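Local coordinates for diol-dehydratase (Roseburia inulinivorans, PDB 5I2A), which dehydrates 1,2-propanediol without B12, as a member of the glycyl radical enzyme family, at residues F290-Y295 and A359-S364; E260-A265 and P296-D301; L347-Q352 and L381-W386. One frame throughout, in Å; residues are numbered along the deposited sequence.

Along the chain, residues 260-265 come first, at the start of helix 262-279. Interaction 2 closes the first loop when 296-301, on helix 295-303, returns to them. Interaction 1 starts within that loop, at 290-295, and closes at 359-364, so the two cross. Interaction 3 pairs 347-352 with 381-386 and crosses interaction 1 in the same way. Interactions 2 and 3 follow in series and do not touch. Interaction 1 is thus the link. Its Met-294 packs on Ala-265 of interaction 2, and its Asp-291 and Ala-359 bond to Gly-350 and Gly-351 of interaction 3. Together they tie helices 262-279 and 295-303 to the beta-alpha-beta unit 346-350, 362-374, 380-385.

Interaction 1: F290-Y295 and A359-S364; sequences FDQYMY and ATNDLS
Asp-291 OD2 is gripped by several donors. Ser-364 OG gives it the shortest bond, 2.7 Å, on the lone pair away from OD1. Gln-292 NE2 adds a weak bond from the same segment, and Gly-350 N, of the 347-352 segment, supplies another. The Asp-291 carboxylate reaches them because CG sits between the backbone N and the carbonyl carbon (chi1 65°). Gln-292 NE2 also donates to Ala-359 O at 2.9 Å. This carbonyl oxygen lies near the amide plane of Gln-292, but NE2 stands above the carbonyl plane of Ala-359. The glutamine chain bends at chi2 (-58°), which turns the amide back toward 359-364.

Asn-361 and Ser-364 form a capping box at the start of helix 362-374. Asn-361 OD1 accepts from Ser-364 N at 3.1 Å, and Ser-364 OG accepts from Asn-361 N at 2.9 Å. Ser-364 OG therefore serves both the box and Asp-291. The other end of the Asn-361 amide faces the first segment. Its ND2 donates to Asp-291 O at 3.0 Å, with the N-H pointing nearly straight at the oxygen.

The Asn-361 amide also lies stacked on the Tyr-295 ring, the planes only 13° apart. Asn-361 CB stands over the ring face, offset toward the rim. Leu-363 CG comes to the edge of the same ring, and Leu-363 CD1 packs on Met-294 CB at 3.6 Å. Two waters bridge the segments. One joins Gln-292 OE1 to Asn-361 ND2, and the other lies 2.8 Å from Tyr-295 OH and accepts from Asp-362 N.

Interaction 2: E260-A265 and P296-D301; sequences ESFQEA and PYYEKD
The Phe-262 ring takes the edge of the Tyr-298 ring on one face, in a T-shaped pair. The planes stand at 73° and the centroids are 5.5 Å apart. Tyr-298 CD1 lies over the centre of the phenylalanine ring. In turn, Phe-262 CD1 sits at the edge of the tyrosine ring and touches Tyr-298 CB at 3.6 Å. With CG anti to the backbone N (chi1 -175°), the Phe-262 ring reaches across to Tyr-298 CA and CB. Helix 309-323 packs against both rings through Ala-312. One turn along helix 262-279, Ala-265 CB meets Tyr-297 CB at 3.7 Å, and Leu-175 of helix 171-190 covers this pair.

The polar half centres on Asp-301. Its OD2 accepts from Phe-262 N at 2.9 Å in an almost straight bond. The N-H arrives from above the carboxylate plane. A water donates to the same oxygen and accepts from Gln-263 N. Ser-261 is the N-cap, and its OG accepts from Glu-264 N at 3.0 Å. The negative charge of Asp-301 would probably suit the positive end of the helix dipole. The N terminus of helix 262-279, with its serine N-cap, is thus docked on helix 295-303 by a side-chain-to-backbone bond and a T-shaped aromatic pair.

Interaction 3: L347-Q352 and L381-W386; sequences LIVGGQ and LSIRVW
Ile-348 CG1 meets Ser-382 CB at 3.5 Å in the tight part of this contact, where two parallel strands pair. Ser-382 N bonds to Leu-347 O at 2.8 Å, and Val-349 N to Ser-382 O at 2.9 Å. Arg-384 N then bonds to Val-349 O at 3.1 Å, almost in line with the carbonyl. Ile-348 CD1 presses on Arg-384 CG at 3.4 Å, the two chains crossing near a right angle. Leu-347, Val-349, Leu-381 and Ile-383 share the opposite face and touch more lightly.

Beyond Val-349 the pairing loosens, although this end is buried too. Gly-351 N is 3.5 Å from Arg-384 O, at too poor an angle to bond. Side chains take over. The guanidinium of Arg-384 lies with one face over Gly-351 CA and makes a salt bridge to Asp-413. Gln-352 NE2 donates to the same carboxylate. Gln-352 CG stands 3.6 Å from the centroid of the five-membered ring of Trp-386, over the face, and the Gln-352 amide stacks on the indole 16° from parallel. Trp-386 NE1 bonds to Asp-358.

In the beta-alpha-beta unit, helix 362-374 covers the leucine face, joined there by helix 391-402. Strand 380-385 runs between 346-350 and 409-412, consistent with the beta/alpha barrel of glycyl radical enzymes.

Interaction 1: F290-Y295 and A359-S364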
loop_
_atom_site.group_PDB
_atom_site.type_symbol
_atom_site.label_atom_id
_atom_site.label_comp_id
_atom_site.label_asym_id
_atom_site.label_seq_id
_atom_site.Cartn_x
_atom_site.Cartn_y
_atom_site.Cartn_z
ATOM N N PHE A 290 -27.803 -7.672 -21.427
ATOM C CA PHE A 290 -28.190 -9.069 -21.273
ATOM C C PHE A 290 -28.831 -9.627 -22.545
ATOM O O PHE A 290 -28.577 -10.767 -22.894
ATOM C CB PHE A 290 -29.131 -9.162 -20.069
ATOM C CG PHE A 290 -29.623 -10.537 -19.727
ATOM C CD1 PHE A 290 -30.831 -10.999 -20.231
ATOM C CD2 PHE A 290 -28.957 -11.313 -18.799
ATOM C CE1 PHE A 290 -31.329 -12.231 -19.854
ATOM C CE2 PHE A 290 -29.449 -12.552 -18.423
ATOM C CZ PHE A 290 -30.635 -13.014 -18.958
ATOM N N ASP A 291 -29.627 -8.825 -23.252
ATOM C CA ASP A 291 -30.232 -9.322 -24.481
ATOM C C ASP A 291 -29.185 -9.562 -25.578
ATOM O O ASP A 291 -29.399 -10.383 -26.466
ATOM C CB ASP A 291 -31.341 -8.378 -24.989
ATOM C CG ASP A 291 -30.824 -7.004 -25.399
ATOM O OD1 ASP A 291 -29.754 -6.562 -24.906
ATOM O OD2 ASP A 291 -31.524 -6.355 -26.199
ATOM N N GLN A 292 -28.054 -8.862 -25.509
ATOM C CA GLN A 292 -26.994 -9.063 -26.482
ATOM C C GLN A 292 -26.113 -10.277 -26.153
ATOM O O GLN A 292 -25.953 -11.155 -26.992
ATOM C CB GLN A 292 -26.129 -7.801 -26.598
ATOM C CG GLN A 292 -26.931 -6.562 -26.953
ATOM C CD GLN A 292 -27.700 -6.730 -28.259
ATOM O OE1 GLN A 292 -27.107 -6.957 -29.309
ATOM N NE2 GLN A 292 -29.027 -6.633 -28.190
ATOM N N TYR A 293 -25.546 -10.356 -24.946
ATOM C CA TYR A 293 -24.602 -11.442 -24.697
ATOM C C TYR A 293 -25.269 -12.785 -24.413
ATOM O O TYR A 293 -24.640 -13.819 -24.583
ATOM C CB TYR A 293 -23.601 -11.089 -23.572
ATOM C CG TYR A 293 -24.142 -10.708 -22.200
ATOM C CD1 TYR A 293 -24.682 -11.664 -21.351
ATOM C CD2 TYR A 293 -24.046 -9.398 -21.733
ATOM C CE1 TYR A 293 -25.144 -11.322 -20.092
ATOM C CE2 TYR A 293 -24.506 -9.048 -20.466
ATOM C CZ TYR A 293 -25.052 -10.014 -19.653
ATOM O OH TYR A 293 -25.516 -9.688 -18.404
ATOM N N MET A 294 -26.538 -12.790 -24.022
ATOM C CA MET A 294 -27.244 -14.066 -23.836
ATOM C C MET A 294 -27.755 -14.641 -25.165
ATOM O O MET A 294 -28.057 -15.835 -25.260
ATOM C CB MET A 294 -28.426 -13.907 -22.872
ATOM C CG MET A 294 -28.036 -13.504 -21.445
ATOM S SD MET A 294 -26.993 -14.730 -20.653
ATOM C CE MET A 294 -28.201 -15.946 -20.126
ATOM N N TYR A 295 -27.857 -13.790 -26.182
ATOM C CA TYR A 295 -28.547 -14.172 -27.404
ATOM C C TYR A 295 -27.917 -15.352 -28.165
ATOM O O TYR A 295 -28.653 -16.231 -28.603
ATOM C CB TYR A 295 -28.693 -12.980 -28.354
ATOM C CG TYR A 295 -29.563 -13.351 -29.521
ATOM C CD1 TYR A 295 -30.924 -13.589 -29.349
ATOM C CD2 TYR A 295 -29.020 -13.523 -30.786
ATOM C CE1 TYR A 295 -31.729 -13.964 -30.428
ATOM C CE2 TYR A 295 -29.805 -13.891 -31.859
ATOM C CZ TYR A 295 -31.153 -14.112 -31.678
ATOM O OH TYR A 295 -31.905 -14.480 -32.762
ATOM N N ALA A 359 -30.007 -3.362 -32.577
ATOM C CA ALA A 359 -29.570 -4.559 -31.867
ATOM C C ALA A 359 -30.726 -5.405 -31.353
ATOM O O ALA A 359 -30.505 -6.410 -30.676
ATOM C CB ALA A 359 -28.655 -4.169 -30.700
ATOM N N THR A 360 -31.950 -4.987 -31.659
ATOM C CA THR A 360 -33.137 -5.677 -31.176
ATOM C C THR A 360 -33.116 -7.146 -31.570
ATOM O O THR A 360 -32.771 -7.479 -32.687
ATOM C CB THR A 360 -34.414 -5.021 -31.728
ATOM O OG1 THR A 360 -34.428 -3.640 -31.370
ATOM C CG2 THR A 360 -35.657 -5.689 -31.170
ATOM N N ASN A 361 -33.450 -8.024 -30.634
ATOM C CA ASN A 361 -33.599 -9.434 -30.950
ATOM C C ASN A 361 -34.724 -10.044 -30.109
ATOM O O ASN A 361 -35.426 -9.325 -29.396
ATOM C CB ASN A 361 -32.272 -10.182 -30.755
ATOM C CG ASN A 361 -31.737 -10.102 -29.328
ATOM O OD1 ASN A 361 -32.473 -10.260 -28.359
ATOM N ND2 ASN A 361 -30.432 -9.901 -29.203
ATOM N N ASP A 362 -34.893 -11.357 -30.186
ATOM C CA ASP A 362 -35.945 -12.025 -29.430
ATOM C C ASP A 362 -35.833 -11.795 -27.917
ATOM O O ASP A 362 -36.841 -11.618 -27.236
ATOM C CB ASP A 362 -35.942 -13.530 -29.711
ATOM C CG ASP A 362 -36.792 -13.905 -30.928
ATOM O OD1 ASP A 362 -37.775 -13.195 -31.226
ATOM O OD2 ASP A 362 -36.485 -14.922 -31.569
ATOM N N LEU A 363 -34.612 -11.813 -27.394
ATOM C CA LEU A 363 -34.430 -11.636 -25.956
ATOM C C LEU A 363 -34.785 -10.213 -25.523
ATOM O O LEU A 363 -35.234 -10.014 -24.397
ATOM C CB LEU A 363 -32.993 -11.981 -25.538
ATOM C CG LEU A 363 -32.606 -13.456 -25.649
ATOM C CD1 LEU A 363 -31.223 -13.706 -25.076
ATOM C CD2 LEU A 363 -33.621 -14.337 -24.932
ATOM N N SER A 364 -34.586 -9.234 -26.406
ATOM C CA SER A 364 -34.959 -7.852 -26.100
ATOM C C SER A 364 -36.434 -7.783 -25.646
ATOM O O SER A 364 -36.755 -7.175 -24.617
ATOM C CB SER A 364 -34.741 -6.928 -27.312
ATOM O OG SER A 364 -33.461 -7.091 -27.890
HETATM O O HOH W 1 -28.217 -9.070 -31.190
HETATM O O HOH W 2 -33.926 -12.527 -32.645
#

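Interaction 2: E260-A265 and P296-D301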
loop_
_atom_site.group_PDB
_atom_site.type_symbol
_atom_site.label_atom_id
_atom_site.label_comp_id
_atom_site.label_asym_id
_atom_site.label_seq_id
_atom_site.Cartn_x
_atom_site.Cartn_y
_atom_site.Cartn_z
ATOM N N GLU A 260 -23.100 -24.437 -22.525
ATOM C CA GLU A 260 -23.527 -25.301 -23.635
ATOM C C GLU A 260 -25.025 -25.250 -23.942
ATOM O O GLU A 260 -25.491 -25.892 -24.873
ATOM C CB GLU A 260 -23.158 -26.753 -23.339
ATOM C CG GLU A 260 -21.775 -26.938 -22.779
ATOM C CD GLU A 260 -20.799 -27.454 -23.804
ATOM O OE1 GLU A 260 -20.746 -26.883 -24.920
ATOM O OE2 GLU A 260 -20.096 -28.437 -23.491
ATOM N N SER A 261 -25.777 -24.512 -23.139
ATOM C CA SER A 261 -27.217 -24.408 -23.325
ATOM C C SER A 261 -27.718 -23.073 -22.801
ATOM O O SER A 261 -26.979 -22.359 -22.118
ATOM C CB SER A 261 -27.941 -25.549 -22.610
ATOM O OG SER A 261 -27.882 -25.377 -21.209
ATOM N N PHE A 262 -28.968 -22.731 -23.112
ATOM C CA PHE A 262 -29.506 -21.479 -22.627
ATOM C C PHE A 262 -29.622 -21.547 -21.107
ATOM O O PHE A 262 -29.322 -20.574 -20.427
ATOM C CB PHE A 262 -30.861 -21.146 -23.261
ATOM C CG PHE A 262 -31.390 -19.790 -22.875
ATOM C CD1 PHE A 262 -30.705 -18.638 -23.234
ATOM C CD2 PHE A 262 -32.561 -19.664 -22.148
ATOM C CE1 PHE A 262 -31.186 -17.381 -22.877
ATOM C CE2 PHE A 262 -33.053 -18.411 -21.789
ATOM C CZ PHE A 262 -32.359 -17.269 -22.157
ATOM N N GLN A 263 -30.037 -22.690 -20.566
ATOM C CA GLN A 263 -30.148 -22.782 -19.117
ATOM C C GLN A 263 -28.753 -22.663 -18.465
ATOM O O GLN A 263 -28.610 -22.037 -17.414
ATOM C CB GLN A 263 -30.833 -24.078 -18.671
ATOM C CG GLN A 263 -30.861 -24.223 -17.142
ATOM C CD GLN A 263 -31.873 -25.245 -16.644
ATOM O OE1 GLN A 263 -32.627 -25.818 -17.422
ATOM N NE2 GLN A 263 -31.870 -25.493 -15.339
ATOM N N GLU A 264 -27.737 -23.257 -19.086
ATOM C CA GLU A 264 -26.364 -23.125 -18.577
ATOM C C GLU A 264 -25.908 -21.659 -18.616
ATOM O O GLU A 264 -25.292 -21.182 -17.668
ATOM C CB GLU A 264 -25.401 -24.010 -19.359
ATOM C CG GLU A 264 -25.434 -25.461 -18.891
ATOM C CD GLU A 264 -24.353 -26.339 -19.512
ATOM O OE1 GLU A 264 -23.461 -25.829 -20.228
ATOM O OE2 GLU A 264 -24.397 -27.557 -19.257
ATOM N N ALA A 265 -26.239 -20.951 -19.692
ATOM C CA ALA A 265 -25.931 -19.536 -19.799
ATOM C C ALA A 265 -26.624 -18.753 -18.688
ATOM O O ALA A 265 -26.004 -17.910 -18.056
ATOM C CB ALA A 265 -26.328 -19.000 -21.159
ATOM N N PRO A 296 -26.575 -15.391 -28.316
ATOM C CA PRO A 296 -26.007 -16.539 -29.037
ATOM C C PRO A 296 -26.344 -17.882 -28.390
ATOM O O PRO A 296 -26.519 -18.865 -29.101
ATOM C CB PRO A 296 -24.492 -16.278 -28.980
ATOM C CG PRO A 296 -24.373 -14.815 -28.852
ATOM C CD PRO A 296 -25.533 -14.400 -27.984
ATOM N N TYR A 297 -26.455 -17.911 -27.066
ATOM C CA TYR A 297 -26.769 -19.143 -26.350
ATOM C C TYR A 297 -28.234 -19.507 -26.525
ATOM O O TYR A 297 -28.585 -20.675 -26.632
ATOM C CB TYR A 297 -26.395 -19.004 -24.865
ATOM C CG TYR A 297 -24.939 -18.645 -24.749
ATOM C CD1 TYR A 297 -24.532 -17.315 -24.756
ATOM C CD2 TYR A 297 -23.965 -19.634 -24.736
ATOM C CE1 TYR A 297 -23.196 -16.979 -24.716
ATOM C CE2 TYR A 297 -22.621 -19.309 -24.682
ATOM C CZ TYR A 297 -22.243 -17.982 -24.667
ATOM O OH TYR A 297 -20.912 -17.651 -24.626
ATOM N N TYR A 298 -29.084 -18.494 -26.588
ATOM C CA TYR A 298 -30.492 -18.719 -26.842
ATOM C C TYR A 298 -30.703 -19.238 -28.268
ATOM O O TYR A 298 -31.360 -20.252 -28.480
ATOM C CB TYR A 298 -31.272 -17.435 -26.627
ATOM C CG TYR A 298 -32.700 -17.499 -27.102
ATOM C CD1 TYR A 298 -33.661 -18.165 -26.358
ATOM C CD2 TYR A 298 -33.098 -16.875 -28.283
ATOM C CE1 TYR A 298 -34.977 -18.225 -26.773
ATOM C CE2 TYR A 298 -34.427 -16.928 -28.708
ATOM C CZ TYR A 298 -35.356 -17.607 -27.940
ATOM O OH TYR A 298 -36.669 -17.681 -28.332
ATOM N N GLU A 299 -30.125 -18.538 -29.234
ATOM C CA GLU A 299 -30.322 -18.861 -30.635
ATOM C C GLU A 299 -29.870 -20.284 -30.973
ATOM O O GLU A 299 -30.571 -21.007 -31.667
ATOM C CB GLU A 299 -29.590 -17.857 -31.513
ATOM C CG GLU A 299 -29.794 -18.098 -32.992
ATOM C CD GLU A 299 -29.193 -17.010 -33.853
ATOM O OE1 GLU A 299 -27.972 -16.775 -33.750
ATOM O OE2 GLU A 299 -29.948 -16.385 -34.628
ATOM N N LYS A 300 -28.714 -20.689 -30.463
ATOM C CA LYS A 300 -28.189 -22.010 -30.769
ATOM C C LYS A 300 -29.095 -23.121 -30.244
ATOM O O LYS A 300 -29.397 -24.069 -30.966
ATOM C CB LYS A 300 -26.784 -22.175 -30.200
ATOM C CG LYS A 300 -26.176 -23.540 -30.468
ATOM C CD LYS A 300 -24.771 -23.646 -29.902
ATOM C CE LYS A 300 -24.314 -25.092 -29.862
ATOM N NZ LYS A 300 -22.898 -25.209 -29.421
ATOM N N ASP A 301 -29.516 -23.005 -28.990
ATOM C CA ASP A 301 -30.448 -23.955 -28.386
ATOM C C ASP A 301 -31.741 -24.061 -29.181
ATOM O O ASP A 301 -32.263 -25.149 -29.397
ATOM C CB ASP A 301 -30.783 -23.542 -26.951
ATOM C CG ASP A 301 -30.008 -24.320 -25.924
ATOM O OD1 ASP A 301 -28.878 -24.751 -26.243
ATOM O OD2 ASP A 301 -30.520 -24.482 -24.797
HETATM O O HOH W 3 -26.878 -25.535 -27.667
HETATM O O HOH W 4 -31.544 -24.630 -22.045
#

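Interaction 3: L347-Q352 and L381-W386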
loop_
_atom_site.group_PDB
_atom_site.type_symbol
_atom_site.label_atom_id
_atom_site.label_comp_id
_atom_site.label_asym_id
_atom_site.label_seq_id
_atom_site.Cartn_x
_atom_site.Cartn_y
_atom_site.Cartn_z
ATOM N N LEU A 347 -30.317 -3.525 -16.104
ATOM C CA LEU A 347 -30.282 -4.454 -17.219
ATOM C C LEU A 347 -30.965 -3.775 -18.382
ATOM O O LEU A 347 -32.109 -3.320 -18.271
ATOM C CB LEU A 347 -30.968 -5.787 -16.865
ATOM C CG LEU A 347 -30.867 -6.954 -17.862
ATOM C CD1 LEU A 347 -30.982 -8.296 -17.116
ATOM C CD2 LEU A 347 -31.921 -6.886 -18.951
ATOM N N ILE A 348 -30.258 -3.699 -19.500
ATOM C CA ILE A 348 -30.712 -2.871 -20.608
ATOM C C ILE A 348 -30.963 -3.721 -21.861
ATOM O O ILE A 348 -30.333 -4.762 -22.051
ATOM C CB ILE A 348 -29.683 -1.758 -20.906
ATOM C CG1 ILE A 348 -30.329 -0.585 -21.651
ATOM C CG2 ILE A 348 -28.489 -2.308 -21.654
ATOM C CD1 ILE A 348 -29.622 0.730 -21.363
ATOM N N VAL A 349 -31.898 -3.283 -22.700
ATOM C CA VAL A 349 -32.164 -3.959 -23.965
ATOM C C VAL A 349 -32.052 -2.997 -25.146
ATOM O O VAL A 349 -32.154 -1.780 -24.988
ATOM C CB VAL A 349 -33.563 -4.618 -23.990
ATOM C CG1 VAL A 349 -33.710 -5.618 -22.857
ATOM C CG2 VAL A 349 -34.634 -3.573 -23.915
ATOM N N GLY A 350 -31.859 -3.555 -26.336
ATOM C CA GLY A 350 -31.839 -2.756 -27.539
ATOM C C GLY A 350 -30.600 -1.890 -27.691
ATOM O O GLY A 350 -29.570 -2.151 -27.080
ATOM N N GLY A 351 -30.714 -0.854 -28.513
ATOM C CA GLY A 351 -29.586 -0.015 -28.845
ATOM C C GLY A 351 -28.985 -0.427 -30.176
ATOM O O GLY A 351 -29.699 -0.915 -31.045
ATOM N N GLN A 352 -27.674 -0.240 -30.304
ATOM C CA GLN A 352 -26.924 -0.510 -31.528
ATOM C C GLN A 352 -25.892 -1.592 -31.332
ATOM O O GLN A 352 -25.397 -1.805 -30.224
ATOM C CB GLN A 352 -26.201 0.746 -32.025
ATOM C CG GLN A 352 -27.084 1.950 -32.221
ATOM C CD GLN A 352 -26.291 3.220 -32.512
ATOM O OE1 GLN A 352 -25.472 3.263 -33.435
ATOM N NE2 GLN A 352 -26.545 4.261 -31.733
ATOM N N LEU A 381 -34.887 -2.415 -15.333
ATOM C CA LEU A 381 -34.941 -2.576 -16.776
ATOM C C LEU A 381 -34.797 -1.248 -17.512
ATOM O O LEU A 381 -35.426 -0.247 -17.176
ATOM C CB LEU A 381 -36.246 -3.254 -17.193
ATOM C CG LEU A 381 -36.337 -3.620 -18.667
ATOM C CD1 LEU A 381 -35.347 -4.721 -18.987
ATOM C CD2 LEU A 381 -37.763 -4.054 -19.018
ATOM N N SER A 382 -33.963 -1.261 -18.533
ATOM C CA SER A 382 -33.702 -0.067 -19.310
ATOM C C SER A 382 -33.801 -0.342 -20.803
ATOM O O SER A 382 -33.673 -1.482 -21.248
ATOM C CB SER A 382 -32.315 0.469 -18.968
ATOM O OG SER A 382 -32.232 0.790 -17.606
ATOM N N ILE A 383 -33.999 0.708 -21.584
ATOM C CA ILE A 383 -33.930 0.564 -23.023
ATOM C C ILE A 383 -33.065 1.667 -23.634
ATOM O O ILE A 383 -33.140 2.832 -23.241
ATOM C CB ILE A 383 -35.350 0.558 -23.661
ATOM C CG1 ILE A 383 -35.257 0.343 -25.175
ATOM C CG2 ILE A 383 -36.119 1.839 -23.307
ATOM C CD1 ILE A 383 -36.601 -0.018 -25.823
ATOM N N ARG A 384 -32.204 1.275 -24.561
ATOM C CA ARG A 384 -31.430 2.231 -25.328
ATOM C C ARG A 384 -32.236 2.667 -26.548
ATOM O O ARG A 384 -32.601 1.847 -27.375
ATOM C CB ARG A 384 -30.091 1.627 -25.762
ATOM C CG ARG A 384 -29.057 1.550 -24.659
ATOM C CD ARG A 384 -27.753 0.906 -25.144
ATOM N NE ARG A 384 -27.297 1.452 -26.420
ATOM C CZ ARG A 384 -26.168 1.086 -27.022
ATOM N NH1 ARG A 384 -25.360 0.189 -26.459
ATOM N NH2 ARG A 384 -25.850 1.615 -28.192
ATOM N N VAL A 385 -32.514 3.961 -26.635
ATOM C CA VAL A 385 -33.226 4.546 -27.759
ATOM C C VAL A 385 -32.230 5.205 -28.724
ATOM O O VAL A 385 -31.347 5.952 -28.294
ATOM C CB VAL A 385 -34.249 5.607 -27.286
ATOM C CG1 VAL A 385 -34.986 6.243 -28.475
ATOM C CG2 VAL A 385 -35.226 5.004 -26.303
ATOM N N TRP A 386 -32.356 4.907 -30.014
ATOM C CA TRP A 386 -31.576 5.605 -31.039
ATOM C C TRP A 386 -32.437 5.808 -32.285
ATOM O O TRP A 386 -33.545 5.284 -32.361
ATOM C CB TRP A 386 -30.274 4.852 -31.359
ATOM C CG TRP A 386 -30.425 3.620 -32.191
ATOM C CD1 TRP A 386 -31.055 2.461 -31.844
ATOM C CD2 TRP A 386 -29.895 3.411 -33.501
ATOM N NE1 TRP A 386 -30.965 1.552 -32.864
ATOM C CE2 TRP A 386 -30.255 2.108 -33.894
ATOM C CE3 TRP A 386 -29.150 4.203 -34.382
ATOM C CZ2 TRP A 386 -29.902 1.575 -35.135
ATOM C CZ3 TRP A 386 -28.801 3.675 -35.623
ATOM C CH2 TRP A 386 -29.177 2.372 -35.983
#